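Local structure of taurine dioxygenase (Burkholderia xenovorans, 5KEU) at residues S45-I50 / S76-E81; P87-V92 / A316-A321; H123-A128 / A264-R269; A156-K161 / E245-P250; R174-F179 / V307-S312. The protein probably catalyses 2-oxoglutarate-dependent oxygenation at a non-haem iron(II) centre, as in other TauD/TfdA dioxygenases, here holding magnesium in the metal site. All coordinates share one frame; numbering follows the deposited sequence. Where two conformers were deposited one is given.

Interaction 1 of 5, residues S45-I50 / S76-E81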
# COMPACT_ATOMS: atom_id res chain seq x y z
N SER B 45 30.07 11.01 -11.42
CA SER B 45 29.47 11.48 -10.17
C SER B 45 27.97 11.22 -10.14
O SER B 45 27.42 10.87 -9.09
CB SER B 45 29.75 12.97 -9.99
OG SER B 45 28.96 13.50 -8.95
N GLU B 46 27.29 11.39 -11.27
CA GLU B 46 25.86 11.12 -11.31
C GLU B 46 25.57 9.63 -11.14
O GLU B 46 24.64 9.25 -10.42
CB GLU B 46 25.27 11.65 -12.62
CG GLU B 46 25.33 13.17 -12.71
CD GLU B 46 24.98 13.69 -14.08
OE1 GLU B 46 25.42 13.09 -15.08
OE2 GLU B 46 24.24 14.69 -14.17
N VAL B 47 26.35 8.78 -11.81
CA VAL B 47 26.22 7.34 -11.64
C VAL B 47 26.39 6.97 -10.17
O VAL B 47 25.58 6.23 -9.60
CB VAL B 47 27.26 6.60 -12.51
CG1 VAL B 47 27.24 5.11 -12.19
CG2 VAL B 47 26.97 6.86 -13.99
N ALA B 48 27.44 7.49 -9.53
CA ALA B 48 27.70 7.14 -8.14
C ALA B 48 26.56 7.61 -7.24
O ALA B 48 26.15 6.89 -6.33
CB ALA B 48 29.02 7.74 -7.69
N GLN B 49 26.04 8.82 -7.49
CA GLN B 49 24.97 9.34 -6.65
C GLN B 49 23.72 8.49 -6.78
O GLN B 49 23.05 8.20 -5.78
CB GLN B 49 24.66 10.79 -7.02
CG GLN B 49 25.68 11.81 -6.57
CD GLN B 49 25.30 13.22 -7.01
OE1 GLN B 49 24.36 13.82 -6.49
NE2 GLN B 49 26.02 13.75 -8.00
N ILE B 50 23.38 8.10 -8.01
CA ILE B 50 22.20 7.27 -8.20
C ILE B 50 22.39 5.91 -7.55
O ILE B 50 21.50 5.40 -6.87
CB ILE B 50 21.88 7.15 -9.71
CG1 ILE B 50 21.38 8.50 -10.24
CG2 ILE B 50 20.88 6.05 -9.96
CD1 ILE B 50 21.30 8.56 -11.74
N SER B 76 20.67 2.09 -18.57
CA SER B 76 20.83 0.82 -17.88
C SER B 76 22.28 0.35 -17.89
O SER B 76 22.78 -0.16 -16.87
CB SER B 76 19.94 -0.24 -18.54
OG SER B 76 18.60 0.20 -18.61
N ALA B 77 22.96 0.48 -19.03
CA ALA B 77 24.30 -0.06 -19.17
C ALA B 77 25.32 0.66 -18.30
O ALA B 77 26.41 0.13 -18.08
CB ALA B 77 24.74 0.00 -20.63
N GLN B 78 24.99 1.86 -17.82
CA GLN B 78 25.90 2.55 -16.91
C GLN B 78 25.88 1.95 -15.51
O GLN B 78 26.73 2.31 -14.69
CB GLN B 78 25.56 4.05 -16.86
CG GLN B 78 25.83 4.74 -18.18
CD GLN B 78 25.92 6.26 -18.07
OE1 GLN B 78 24.96 6.98 -18.34
NE2 GLN B 78 27.09 6.76 -17.69
N PHE B 79 24.95 1.04 -15.24
CA PHE B 79 24.85 0.41 -13.94
C PHE B 79 25.07 -1.10 -13.96
O PHE B 79 25.23 -1.68 -12.88
CB PHE B 79 23.48 0.74 -13.31
CG PHE B 79 23.29 2.21 -13.08
CD1 PHE B 79 23.73 2.81 -11.92
CD2 PHE B 79 22.71 3.01 -14.07
CE1 PHE B 79 23.58 4.18 -11.72
CE2 PHE B 79 22.56 4.37 -13.90
CZ PHE B 79 23.00 4.97 -12.71
N GLY B 80 25.11 -1.73 -15.13
CA GLY B 80 25.34 -3.16 -15.18
C GLY B 80 25.19 -3.68 -16.60
O GLY B 80 25.21 -2.91 -17.55
N GLU B 81 25.08 -5.00 -16.70
CA GLU B 81 24.94 -5.67 -17.99
C GLU B 81 23.46 -5.93 -18.22
O GLU B 81 22.85 -6.69 -17.45
CB GLU B 81 25.70 -7.00 -18.01
CG GLU B 81 27.22 -6.88 -17.98
CD GLU B 81 27.77 -6.23 -19.25
OE1 GLU B 81 27.69 -6.86 -20.33
OE2 GLU B 81 28.27 -5.09 -19.16

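Interaction 2 of 5, residues P87-V92 / A316-A321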
# COMPACT_ATOMS: atom_id res chain seq x y z
N PRO B 87 12.71 -14.79 -26.99
CA PRO B 87 12.22 -14.71 -28.38
C PRO B 87 10.83 -14.10 -28.53
O PRO B 87 10.55 -13.44 -29.54
CB PRO B 87 12.25 -16.17 -28.84
CG PRO B 87 13.29 -16.82 -27.99
CD PRO B 87 13.27 -16.12 -26.67
N VAL B 88 9.94 -14.30 -27.55
CA VAL B 88 8.53 -13.97 -27.72
C VAL B 88 8.05 -13.04 -26.61
O VAL B 88 7.50 -11.96 -26.87
CB VAL B 88 7.67 -15.25 -27.76
CG1 VAL B 88 6.19 -14.90 -27.74
CG2 VAL B 88 8.02 -16.10 -28.98
N PHE B 89 8.26 -13.46 -25.36
CA PHE B 89 7.70 -12.75 -24.22
C PHE B 89 8.32 -11.37 -24.07
O PHE B 89 9.53 -11.23 -23.84
CB PHE B 89 7.92 -13.58 -22.95
CG PHE B 89 7.20 -14.89 -22.97
CD1 PHE B 89 7.81 -16.04 -22.52
CD2 PHE B 89 5.89 -14.96 -23.44
CE1 PHE B 89 7.14 -17.26 -22.54
CE2 PHE B 89 5.22 -16.17 -23.47
CZ PHE B 89 5.84 -17.32 -23.01
N GLY B 90 7.47 -10.34 -24.20
CA GLY B 90 7.90 -8.96 -24.08
C GLY B 90 8.81 -8.48 -25.18
O GLY B 90 9.32 -7.37 -25.08
N HIS B 91 9.00 -9.28 -26.23
CA HIS B 91 10.03 -9.02 -27.23
C HIS B 91 9.78 -7.71 -27.96
O HIS B 91 8.67 -7.43 -28.40
CB HIS B 91 10.07 -10.18 -28.23
CG HIS B 91 10.83 -9.86 -29.48
ND1 HIS B 91 12.21 -9.80 -29.52
CD2 HIS B 91 10.41 -9.58 -30.73
CE1 HIS B 91 12.60 -9.50 -30.75
NE2 HIS B 91 11.52 -9.36 -31.50
N VAL B 92 10.83 -6.91 -28.10
CA VAL B 92 10.78 -5.68 -28.87
C VAL B 92 11.79 -5.81 -30.00
O VAL B 92 12.99 -5.96 -29.75
CB VAL B 92 11.11 -4.44 -28.01
CG1 VAL B 92 11.14 -3.20 -28.89
CG2 VAL B 92 10.09 -4.30 -26.90
N ALA B 316 14.71 -19.50 -18.17
CA ALA B 316 15.15 -18.37 -17.38
C ALA B 316 14.85 -17.05 -18.08
O ALA B 316 14.41 -16.09 -17.44
CB ALA B 316 16.65 -18.49 -17.06
N ALA B 317 15.08 -16.98 -19.40
CA ALA B 317 14.74 -15.78 -20.16
C ALA B 317 13.24 -15.49 -20.12
O ALA B 317 12.83 -14.32 -20.11
CB ALA B 317 15.22 -15.92 -21.60
N ALA B 318 12.42 -16.53 -20.11
CA ALA B 318 10.98 -16.33 -19.99
C ALA B 318 10.63 -15.73 -18.64
O ALA B 318 9.78 -14.83 -18.55
CB ALA B 318 10.24 -17.65 -20.20
N ALA B 319 11.28 -16.21 -17.57
CA ALA B 319 11.02 -15.63 -16.25
C ALA B 319 11.49 -14.19 -16.19
O ALA B 319 10.76 -13.32 -15.68
CB ALA B 319 11.69 -16.47 -15.16
N VAL B 320 12.68 -13.89 -16.72
CA VAL B 320 13.13 -12.50 -16.80
C VAL B 320 12.09 -11.65 -17.50
O VAL B 320 11.76 -10.54 -17.06
CB VAL B 320 14.50 -12.39 -17.50
CG1 VAL B 320 14.85 -10.92 -17.76
CG2 VAL B 320 15.60 -13.04 -16.65
N ALA B 321 11.52 -12.17 -18.60
CA ALA B 321 10.59 -11.38 -19.39
C ALA B 321 9.24 -11.21 -18.69
O ALA B 321 8.58 -10.18 -18.86
CB ALA B 321 10.39 -12.02 -20.77

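Interaction 3 of 5, residues H123-A128 / A264-R269. With MG (magnesium ion), chain C.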
# COMPACT_ATOMS: atom_id res chain seq x y z
N HIS B 123 6.61 -10.26 -5.11
CA HIS B 123 7.67 -11.13 -5.61
C HIS B 123 8.96 -10.35 -5.83
O HIS B 123 8.96 -9.12 -5.99
CB HIS B 123 7.29 -11.79 -6.94
CG HIS B 123 7.11 -10.80 -8.05
ND1 HIS B 123 6.03 -9.94 -8.10
CD2 HIS B 123 7.88 -10.50 -9.12
CE1 HIS B 123 6.14 -9.16 -9.16
NE2 HIS B 123 7.25 -9.49 -9.81
N THR B 124 10.05 -11.10 -5.85
CA THR B 124 11.35 -10.62 -6.29
C THR B 124 11.59 -11.25 -7.66
O THR B 124 11.32 -12.44 -7.84
CB THR B 124 12.43 -11.00 -5.28
OG1 THR B 124 12.09 -10.42 -4.00
CG2 THR B 124 13.76 -10.45 -5.69
N ASP B 125 12.04 -10.46 -8.62
CA ASP B 125 12.03 -10.96 -10.00
C ASP B 125 12.98 -12.13 -10.22
O ASP B 125 14.15 -12.08 -9.84
CB ASP B 125 12.39 -9.84 -10.96
CG ASP B 125 11.24 -8.88 -11.17
OD1 ASP B 125 10.05 -9.29 -11.01
OD2 ASP B 125 11.54 -7.71 -11.49
N VAL B 126 12.48 -13.17 -10.90
CA VAL B 126 13.26 -14.30 -11.39
C VAL B 126 14.03 -15.02 -10.31
O VAL B 126 15.11 -15.55 -10.57
CB VAL B 126 14.24 -13.88 -12.51
CG1 VAL B 126 14.49 -15.07 -13.45
CG2 VAL B 126 13.74 -12.69 -13.30
N THR B 127 13.49 -15.08 -9.08
CA THR B 127 14.23 -15.83 -8.07
C THR B 127 14.16 -17.33 -8.28
O THR B 127 14.85 -18.07 -7.58
CB THR B 127 13.78 -15.47 -6.65
OG1 THR B 127 12.39 -15.76 -6.46
CG2 THR B 127 14.07 -14.01 -6.35
N ALA B 128 13.37 -17.82 -9.25
CA ALA B 128 13.49 -19.23 -9.60
C ALA B 128 14.81 -19.55 -10.28
O ALA B 128 15.14 -20.74 -10.41
CB ALA B 128 12.33 -19.69 -10.51
N ALA B 264 11.15 3.88 -12.65
CA ALA B 264 11.45 3.24 -11.38
C ALA B 264 12.67 2.34 -11.55
O ALA B 264 12.74 1.56 -12.50
CB ALA B 264 10.26 2.43 -10.86
N PHE B 265 13.62 2.43 -10.62
CA PHE B 265 14.90 1.74 -10.69
C PHE B 265 15.08 1.09 -9.32
O PHE B 265 15.26 1.80 -8.33
CB PHE B 265 16.01 2.75 -10.99
CG PHE B 265 17.41 2.19 -11.16
CD1 PHE B 265 17.68 0.82 -11.14
CD2 PHE B 265 18.47 3.07 -11.36
CE1 PHE B 265 18.99 0.35 -11.31
CE2 PHE B 265 19.78 2.60 -11.54
CZ PHE B 265 20.03 1.23 -11.50
N TRP B 266 14.95 -0.23 -9.23
CA TRP B 266 14.95 -0.86 -7.92
C TRP B 266 16.01 -1.94 -7.79
O TRP B 266 16.42 -2.55 -8.78
CB TRP B 266 13.58 -1.45 -7.56
CG TRP B 266 13.07 -2.62 -8.38
CD1 TRP B 266 13.21 -3.94 -8.09
CD2 TRP B 266 12.25 -2.55 -9.55
NE1 TRP B 266 12.56 -4.71 -9.03
CE2 TRP B 266 11.95 -3.87 -9.94
CE3 TRP B 266 11.77 -1.49 -10.33
CZ2 TRP B 266 11.19 -4.17 -11.07
CZ3 TRP B 266 11.01 -1.79 -11.45
CH2 TRP B 266 10.73 -3.12 -11.80
N ASP B 267 16.42 -2.16 -6.54
CA ASP B 267 17.43 -3.16 -6.16
C ASP B 267 16.68 -4.44 -5.81
O ASP B 267 16.07 -4.55 -4.74
CB ASP B 267 18.27 -2.63 -5.00
CG ASP B 267 19.43 -3.55 -4.63
OD1 ASP B 267 19.46 -4.70 -5.13
OD2 ASP B 267 20.29 -3.13 -3.82
N ASN B 268 16.71 -5.40 -6.74
CA ASN B 268 16.10 -6.72 -6.61
C ASN B 268 16.76 -7.55 -5.50
O ASN B 268 16.22 -8.58 -5.12
CB ASN B 268 16.22 -7.43 -7.97
CG ASN B 268 15.13 -8.47 -8.25
OD1 ASN B 268 13.93 -8.21 -8.05
ND2 ASN B 268 15.54 -9.66 -8.78
N ARG B 269 17.94 -7.15 -5.04
CA ARG B 269 18.59 -7.91 -3.98
C ARG B 269 18.03 -7.59 -2.61
O ARG B 269 18.35 -8.29 -1.64
CB ARG B 269 20.10 -7.65 -4.01
CG ARG B 269 20.72 -7.92 -5.38
CD ARG B 269 22.13 -7.32 -5.48
NE ARG B 269 22.07 -5.86 -5.39
CZ ARG B 269 23.10 -5.05 -5.58
NH1 ARG B 269 24.30 -5.53 -5.91
NH2 ARG B 269 22.93 -3.74 -5.44
MG MG C . 8.12 -8.34 -11.05
O HOH W 1 8.99 -7.37 -12.53
O HOH W 2 6.33 -7.36 -11.53

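Interaction 4 of 5, residues A156-K161 / E245-P250. With FMT (formic acid), chain D.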
# COMPACT_ATOMS: atom_id res chain seq x y z
N ALA B 156 15.39 -5.95 3.50
CA ALA B 156 16.43 -5.80 4.50
C ALA B 156 15.82 -5.39 5.83
O ALA B 156 16.11 -5.98 6.88
CB ALA B 156 17.47 -4.76 4.04
N LEU B 157 14.93 -4.38 5.80
CA LEU B 157 14.19 -3.99 6.99
C LEU B 157 13.35 -5.15 7.53
O LEU B 157 13.28 -5.36 8.75
CB LEU B 157 13.30 -2.79 6.66
CG LEU B 157 12.45 -2.25 7.79
CD1 LEU B 157 13.35 -1.74 8.91
CD2 LEU B 157 11.56 -1.15 7.23
N ALA B 158 12.68 -5.88 6.64
CA ALA B 158 11.88 -7.01 7.09
C ALA B 158 12.72 -7.98 7.91
O ALA B 158 12.27 -8.47 8.96
CB ALA B 158 11.24 -7.73 5.89
N TYR B 159 13.95 -8.28 7.46
CA TYR B 159 14.82 -9.16 8.24
C TYR B 159 15.12 -8.54 9.59
O TYR B 159 15.02 -9.20 10.63
CB TYR B 159 16.13 -9.42 7.48
CG TYR B 159 17.14 -10.21 8.30
CD1 TYR B 159 18.11 -9.56 9.08
CD2 TYR B 159 17.13 -11.61 8.29
CE1 TYR B 159 19.02 -10.29 9.85
CE2 TYR B 159 18.05 -12.35 9.05
CZ TYR B 159 19.00 -11.68 9.81
OH TYR B 159 19.90 -12.41 10.56
N GLU B 160 15.52 -7.27 9.60
CA GLU B 160 15.92 -6.64 10.85
C GLU B 160 14.78 -6.60 11.84
O GLU B 160 15.01 -6.64 13.06
CB GLU B 160 16.46 -5.24 10.58
CG GLU B 160 17.77 -5.22 9.79
CD GLU B 160 18.93 -5.85 10.56
OE1 GLU B 160 18.94 -5.74 11.81
OE2 GLU B 160 19.83 -6.46 9.93
N LYS B 161 13.54 -6.54 11.35
CA LYS B 161 12.36 -6.45 12.21
C LYS B 161 11.84 -7.79 12.71
O LYS B 161 10.98 -7.81 13.59
CB LYS B 161 11.24 -5.70 11.51
CG LYS B 161 11.53 -4.23 11.27
CD LYS B 161 11.48 -3.41 12.56
CE LYS B 161 11.42 -1.93 12.24
NZ LYS B 161 11.09 -1.12 13.44
N GLU B 245 3.50 -12.71 5.59
CA GLU B 245 2.72 -11.69 6.28
C GLU B 245 3.63 -10.59 6.82
O GLU B 245 3.36 -9.40 6.68
CB GLU B 245 1.90 -12.39 7.37
CG GLU B 245 1.26 -11.60 8.49
CD GLU B 245 0.60 -12.52 9.53
OE1 GLU B 245 1.31 -13.26 10.29
OE2 GLU B 245 -0.66 -12.53 9.57
N HIS B 246 4.74 -11.01 7.43
CA HIS B 246 5.69 -10.05 7.99
C HIS B 246 6.32 -9.19 6.90
O HIS B 246 6.44 -7.97 7.05
CB HIS B 246 6.77 -10.82 8.77
CG HIS B 246 7.86 -9.94 9.31
ND1 HIS B 246 7.67 -9.10 10.38
CD2 HIS B 246 9.13 -9.75 8.89
CE1 HIS B 246 8.79 -8.44 10.62
NE2 HIS B 246 9.69 -8.80 9.72
N ALA B 247 6.73 -9.80 5.79
CA ALA B 247 7.49 -9.06 4.79
C ALA B 247 6.64 -8.02 4.08
O ALA B 247 7.21 -7.15 3.40
CB ALA B 247 8.08 -10.02 3.75
N THR B 248 5.32 -8.09 4.19
CA THR B 248 4.43 -7.17 3.51
C THR B 248 3.74 -6.22 4.48
O THR B 248 2.71 -5.64 4.13
CB THR B 248 3.40 -7.94 2.66
OG1 THR B 248 2.68 -8.86 3.48
CG2 THR B 248 4.12 -8.73 1.55
N ARG B 249 4.29 -6.05 5.69
CA ARG B 249 3.80 -5.01 6.59
C ARG B 249 3.75 -3.67 5.85
O ARG B 249 4.73 -3.30 5.18
CB ARG B 249 4.71 -4.84 7.82
CG ARG B 249 4.71 -5.96 8.87
CD ARG B 249 3.37 -6.11 9.59
NE ARG B 249 2.87 -4.81 9.98
CZ ARG B 249 1.59 -4.50 10.09
NH1 ARG B 249 1.24 -3.26 10.42
NH2 ARG B 249 0.66 -5.43 9.88
N PRO B 250 2.67 -2.90 6.00
CA PRO B 250 2.58 -1.62 5.27
C PRO B 250 3.73 -0.68 5.56
O PRO B 250 4.18 0.05 4.67
CB PRO B 250 1.26 -1.02 5.77
CG PRO B 250 0.57 -2.06 6.54
CD PRO B 250 1.53 -3.16 6.88
C FMT D . -0.25 -1.36 12.76
O1 FMT D . -0.15 -1.05 11.57
O2 FMT D . 0.68 -1.36 13.57

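Interaction 5 of 5, residues R174-F179 / V307-S312. With FMT (formic acid), chain R.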
# COMPACT_ATOMS: atom_id res chain seq x y z
N ARG B 174 17.20 -22.69 3.97
CA ARG B 174 17.24 -22.57 2.52
C ARG B 174 15.82 -22.75 2.00
O ARG B 174 14.99 -23.41 2.64
CB ARG B 174 18.17 -23.63 1.91
CG ARG B 174 19.54 -23.72 2.65
CD ARG B 174 20.53 -22.77 2.04
NE ARG B 174 20.96 -23.25 0.73
CZ ARG B 174 21.86 -22.64 -0.04
NH1 ARG B 174 22.44 -21.51 0.37
NH2 ARG B 174 22.18 -23.15 -1.22
N GLY B 175 15.53 -22.15 0.84
CA GLY B 175 14.21 -22.24 0.24
C GLY B 175 14.29 -22.57 -1.23
O GLY B 175 15.23 -22.17 -1.92
N VAL B 176 13.31 -23.34 -1.71
CA VAL B 176 13.23 -23.74 -3.11
C VAL B 176 12.27 -22.79 -3.82
O VAL B 176 11.10 -22.68 -3.44
CB VAL B 176 12.77 -25.19 -3.27
CG1 VAL B 176 12.65 -25.53 -4.76
CG2 VAL B 176 13.74 -26.12 -2.58
N HIS B 177 12.76 -22.13 -4.87
CA HIS B 177 11.98 -21.23 -5.70
C HIS B 177 11.71 -21.90 -7.03
O HIS B 177 12.63 -22.49 -7.62
CB HIS B 177 12.73 -19.92 -5.96
CG HIS B 177 13.08 -19.15 -4.72
ND1 HIS B 177 12.77 -17.81 -4.58
CD2 HIS B 177 13.73 -19.50 -3.59
CE1 HIS B 177 13.20 -17.38 -3.41
NE2 HIS B 177 13.80 -18.39 -2.79
N ARG B 178 10.48 -21.78 -7.53
CA ARG B 178 10.10 -22.46 -8.77
C ARG B 178 9.30 -21.51 -9.65
O ARG B 178 8.55 -20.67 -9.15
CB ARG B 178 9.22 -23.70 -8.53
CG ARG B 178 9.79 -24.73 -7.59
CD ARG B 178 8.84 -25.92 -7.47
NE ARG B 178 9.29 -26.84 -6.43
CZ ARG B 178 10.00 -27.94 -6.68
NH1 ARG B 178 10.33 -28.24 -7.93
NH2 ARG B 178 10.38 -28.72 -5.67
N PHE B 179 9.45 -21.70 -10.96
CA PHE B 179 8.67 -20.98 -11.95
C PHE B 179 8.43 -21.89 -13.14
O PHE B 179 9.37 -22.54 -13.62
CB PHE B 179 9.39 -19.72 -12.42
CG PHE B 179 8.66 -18.99 -13.51
CD1 PHE B 179 7.48 -18.32 -13.24
CD2 PHE B 179 9.16 -18.98 -14.81
CE1 PHE B 179 6.80 -17.65 -14.25
CE2 PHE B 179 8.49 -18.31 -15.82
CZ PHE B 179 7.31 -17.64 -15.53
N VAL B 307 21.97 -22.96 -5.23
CA VAL B 307 22.25 -24.17 -6.00
C VAL B 307 21.13 -24.38 -7.00
O VAL B 307 19.95 -24.40 -6.63
CB VAL B 307 22.39 -25.41 -5.09
CG1 VAL B 307 22.55 -26.67 -5.94
CG2 VAL B 307 23.59 -25.27 -4.17
N ALA B 308 21.49 -24.55 -8.28
CA ALA B 308 20.48 -24.86 -9.28
C ALA B 308 19.98 -26.29 -9.10
O ALA B 308 20.76 -27.20 -8.81
CB ALA B 308 21.06 -24.68 -10.69
N ILE B 309 18.68 -26.49 -9.28
CA ILE B 309 18.07 -27.82 -9.26
C ILE B 309 17.57 -28.22 -10.65
O ILE B 309 17.85 -29.32 -11.12
CB ILE B 309 16.93 -27.88 -8.23
CG1 ILE B 309 17.45 -27.58 -6.82
CG2 ILE B 309 16.25 -29.23 -8.27
CD1 ILE B 309 16.35 -27.47 -5.77
N GLU B 310 16.82 -27.34 -11.30
CA GLU B 310 16.36 -27.57 -12.67
C GLU B 310 16.38 -26.25 -13.42
O GLU B 310 16.35 -25.17 -12.81
CB GLU B 310 14.93 -28.12 -12.73
CG GLU B 310 14.72 -29.54 -12.29
CD GLU B 310 13.32 -30.01 -12.61
OE1 GLU B 310 12.84 -29.72 -13.73
OE2 GLU B 310 12.69 -30.65 -11.74
N GLY B 311 16.40 -26.33 -14.73
CA GLY B 311 16.18 -25.13 -15.51
C GLY B 311 16.85 -25.21 -16.86
O GLY B 311 17.60 -26.14 -17.17
N SER B 312 16.55 -24.22 -17.68
CA SER B 312 17.09 -24.09 -19.02
C SER B 312 17.27 -22.60 -19.28
O SER B 312 16.56 -21.77 -18.69
CB SER B 312 16.17 -24.71 -20.08
OG SER B 312 14.98 -23.95 -20.23
C FMT R . 22.12 -20.09 3.68
O1 FMT R . 22.93 -20.50 2.85
O2 FMT R . 21.40 -20.79 4.41
O HOH W 3 12.45 -30.27 -8.75

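Interaction 1 of 5, residues S45-I50 / S76-E81
The amide nitrogen of Gln78, hydrogen-bonded to the backbone carbonyl of Leu42, also has Val47 CG2 beside it, 3.7 Å from Gln78 NE2. This is a helix-to-loop packing on the outside of the cupin-type beta core: helix 44-57 meets the loop following helix 69-77, in which Gly80 is the first residue to leave helical phi/psi, with a positive phi. No hydrogen bond joins 45-50 to 76-81. The link is made mainly by Phe79, whose ring is directed between Val47 and Ile50, one helical turn apart on the same face of the helix. With CG beside its own backbone N (chi1 -62°), Phe79 extends its far end, CE1 and CZ, to the helix. The side chains of Val47 and Phe79 run side by side, pointing in opposite senses, and Val47 CG1 comes to 3.8 Å from Phe79 CE1; Val47 places that methyl anti to its backbone N (chi1 173°). The carbonyl oxygen of Val47 lies at the ring edge, near its plane, 3.6 Å from Phe79 CE1. The Ile50 side chain runs at about a right angle to that of Phe79. Phe265 of strand 263-267 also meets the Phe79 ring, edge-to-face, tying the turn to the large mixed sheet, while Arg51 NH1 hydrogen-bonds to the carbonyl of Phe79. Among the apolar pairs the tightest is Ile50 CG2 against Phe79 CZ, at 3.6 Å.

Interaction 2 of 5, residues P87-V92 / A316-A321
Phe89 and Ala321 bring the two backbones together, their CA atoms 5.8 Å apart, where a type II beta turn from Val88 to His91 lies beside helix 313-322. The turn is closed by a hydrogen bond from His91 N to Val88 O, and Gly90 occupies its third position with the positive phi (68°) that this turn type requires. The carbonyl oxygen of Phe89 lies beside Ala321 CB, 3.3 Å from it. The same methyl also meets the base of the Phe89 side chain, with CB to CB at 3.6 Å. Loop 87-92 thus packs on helix 313-322, just before Asn323, the last residue of the chain, whose backbone O binds the magnesium ion; the side chain of Ala321 is about 11 Å from the ion. Phe89 keeps CG beside its backbone N (chi1 -64°), which carries the ring along the helix to the preceding turn. There Ala318 CB sits at the ring edge, near its plane, 3.7 Å from Phe89 CD1. His86 stacks on the Phe89 ring, and Tyr99 of strand 99-101 touches Ala321.

Interaction 3 of 5, residues H123-A128 / A264-R269
Asn268 turns CG anti to its own backbone N (chi1 -152°), which brings its amide up to the backbone of Asp125, while Asp125 keeps CG beside its N and sends the carboxylate to the metal. In the conformer described, the Asn268 amide grips Asp125 twice. Asp125 N donates to Asn268 OD1 at 3.0 Å, in the carbonyl plane and on a lone pair; Asn268 ND2 in turn donates to Asp125 O at 3.0 Å with an N-H...O angle of 158°. ND2 also reaches Pro133 O. The pair of bonds spans one residue of the type II turn Thr124-Thr127, which would hold the backbone of Asp125 in place in this conformer. Thr124 CG2 packs against Asn268 O at 3.1 Å. Trp266, from strand 263-267, presents its indole edge to Asp125 OD2, 3.6 Å from CZ2, with carboxylate and ring planes 59° apart. The magnesium ion is bound by Asp125 OD1 at 2.2 Å and by His123 NE2 at 1.9 Å. His273, Asn323 O and two waters bring the ligands to six. His123, Asp125 and His273 form the HxD...H facial triad typical of the iron(II)- and 2-oxoglutarate-dependent dioxygenases.

Interaction 4 of 5, residues A156-K161 / E245-P250
One hydrogen bond joins the two helix ends: His246 NE2 donates to Ala158 O at 2.7 Å. The acceptor lies essentially in the imidazole plane, and the donor stands tilted 18° from the carbonyl plane, with an N-H...O angle of 152°. His246 reaches across because CG is anti to its backbone N (chi1 176°), which throws the ring from helix 233-247 toward helix 155-161. Ala158 O is thereby shared, since it also receives a weak helical bond from Lys161 N.

Apolar contacts lie beside this bond. Ala158 CB faces the backbone of the other helix, 4.1 Å from Ala247 CA, and the closest CA approach, 5.4 Å, is between the two alanines Ala158 and Ala247, consistent with their small size. Lys161 contributes its aliphatic base, with CB in the plane of the imidazole at its edge, 3.8 Å from His246 CE1. Phe252 meets the His246 ring edge-to-face, and Leu218 touches it as well.

Charged groups lie at the margin. The Arg249 guanidinium carries Pro250 CD 3.4 Å above its centre, makes a salt bridge from NE to Glu251, and has a weak bond from NH1 to a formate, probably from the crystallisation liquor. Arg249 also packs on Leu116 of the second subunit, so this edge of the contact borders the dimer interface.

Because NE2 is the donor, that nitrogen must carry a proton; the acceptor, a carbonyl close to the C-terminal end of a helix, would probably make the imidazole more readily protonated.

Interaction 5 of 5, residues R174-F179 / V307-S312
Arg174 and Val307 cross at about a right angle, with the guanidinium presenting its edge to the valine: Arg174 NH2 is 3.9 Å from Val307 CG2, near the guanidinium plane. The arginine chain is folded rather than extended, bent at chi2 (-89°) and chi3 (-72°), which turns its head over toward the 307-310 strand. The head is held from several directions. NE forms a salt bridge with Glu203, NH2 donates to Gln305 O, and NH1 donates to O1 of a formate at 2.7 Å; that formate, probably from the crystallisation liquor, lies at the guanidinium edge, its carbon in the plane.

Farther along, Val176 and Ile309 approach through their methyls only, with Val176 CG1 4.3 Å from Ile309 CD1, a loose apolar contact. The same Val176 CG1 covers one face of the Arg178 guanidinium, 3.7 Å above the plane and offset toward the rim. Arg178 is thereby laid against the strand with its edge directed to water 3, which accepts from Arg178 NH1 at 3.0 Å and donates to Glu310 OE2, also at 3.0 Å. Arg178 NH1 and Glu310 OE2, opposite charges, stay 5.1 Å apart and are bridged by the water.

No backbone bond joins the two strands. Strand 200-209 pairs antiparallel with each of them, and Val201 touches Val176, Arg178 and Ile309. Ile309 and Glu310 both face Val201, a classic beta bulge, after which the chain passes Gly311 and reaches Ser312, the N-cap residue of helix 313-322.

Interaction 3 lies about 2 Å from the centre of the chain, and the other four have their centres 15 to 17 Å away from its own. Interaction 1 precedes the rest along the chain; interactions 3, 4 and 5 are nested inside the long loop closed by interaction 2. Phe265 of the mixed sheet, from interaction 3, packs on Ile50 and Phe79. Val126, beside the metal ligand Asp125, touches Ala319 and Val320 of the C-terminal helix, and Ala319 also meets Phe179 of interaction 5. Thr127 and His177 probably hydrogen-bond. Interaction 4 stays about 6 Å from interaction 3 at nearest atoms and borders the second subunit. Contacts from distant parts of the sequence thus meet near the metal site.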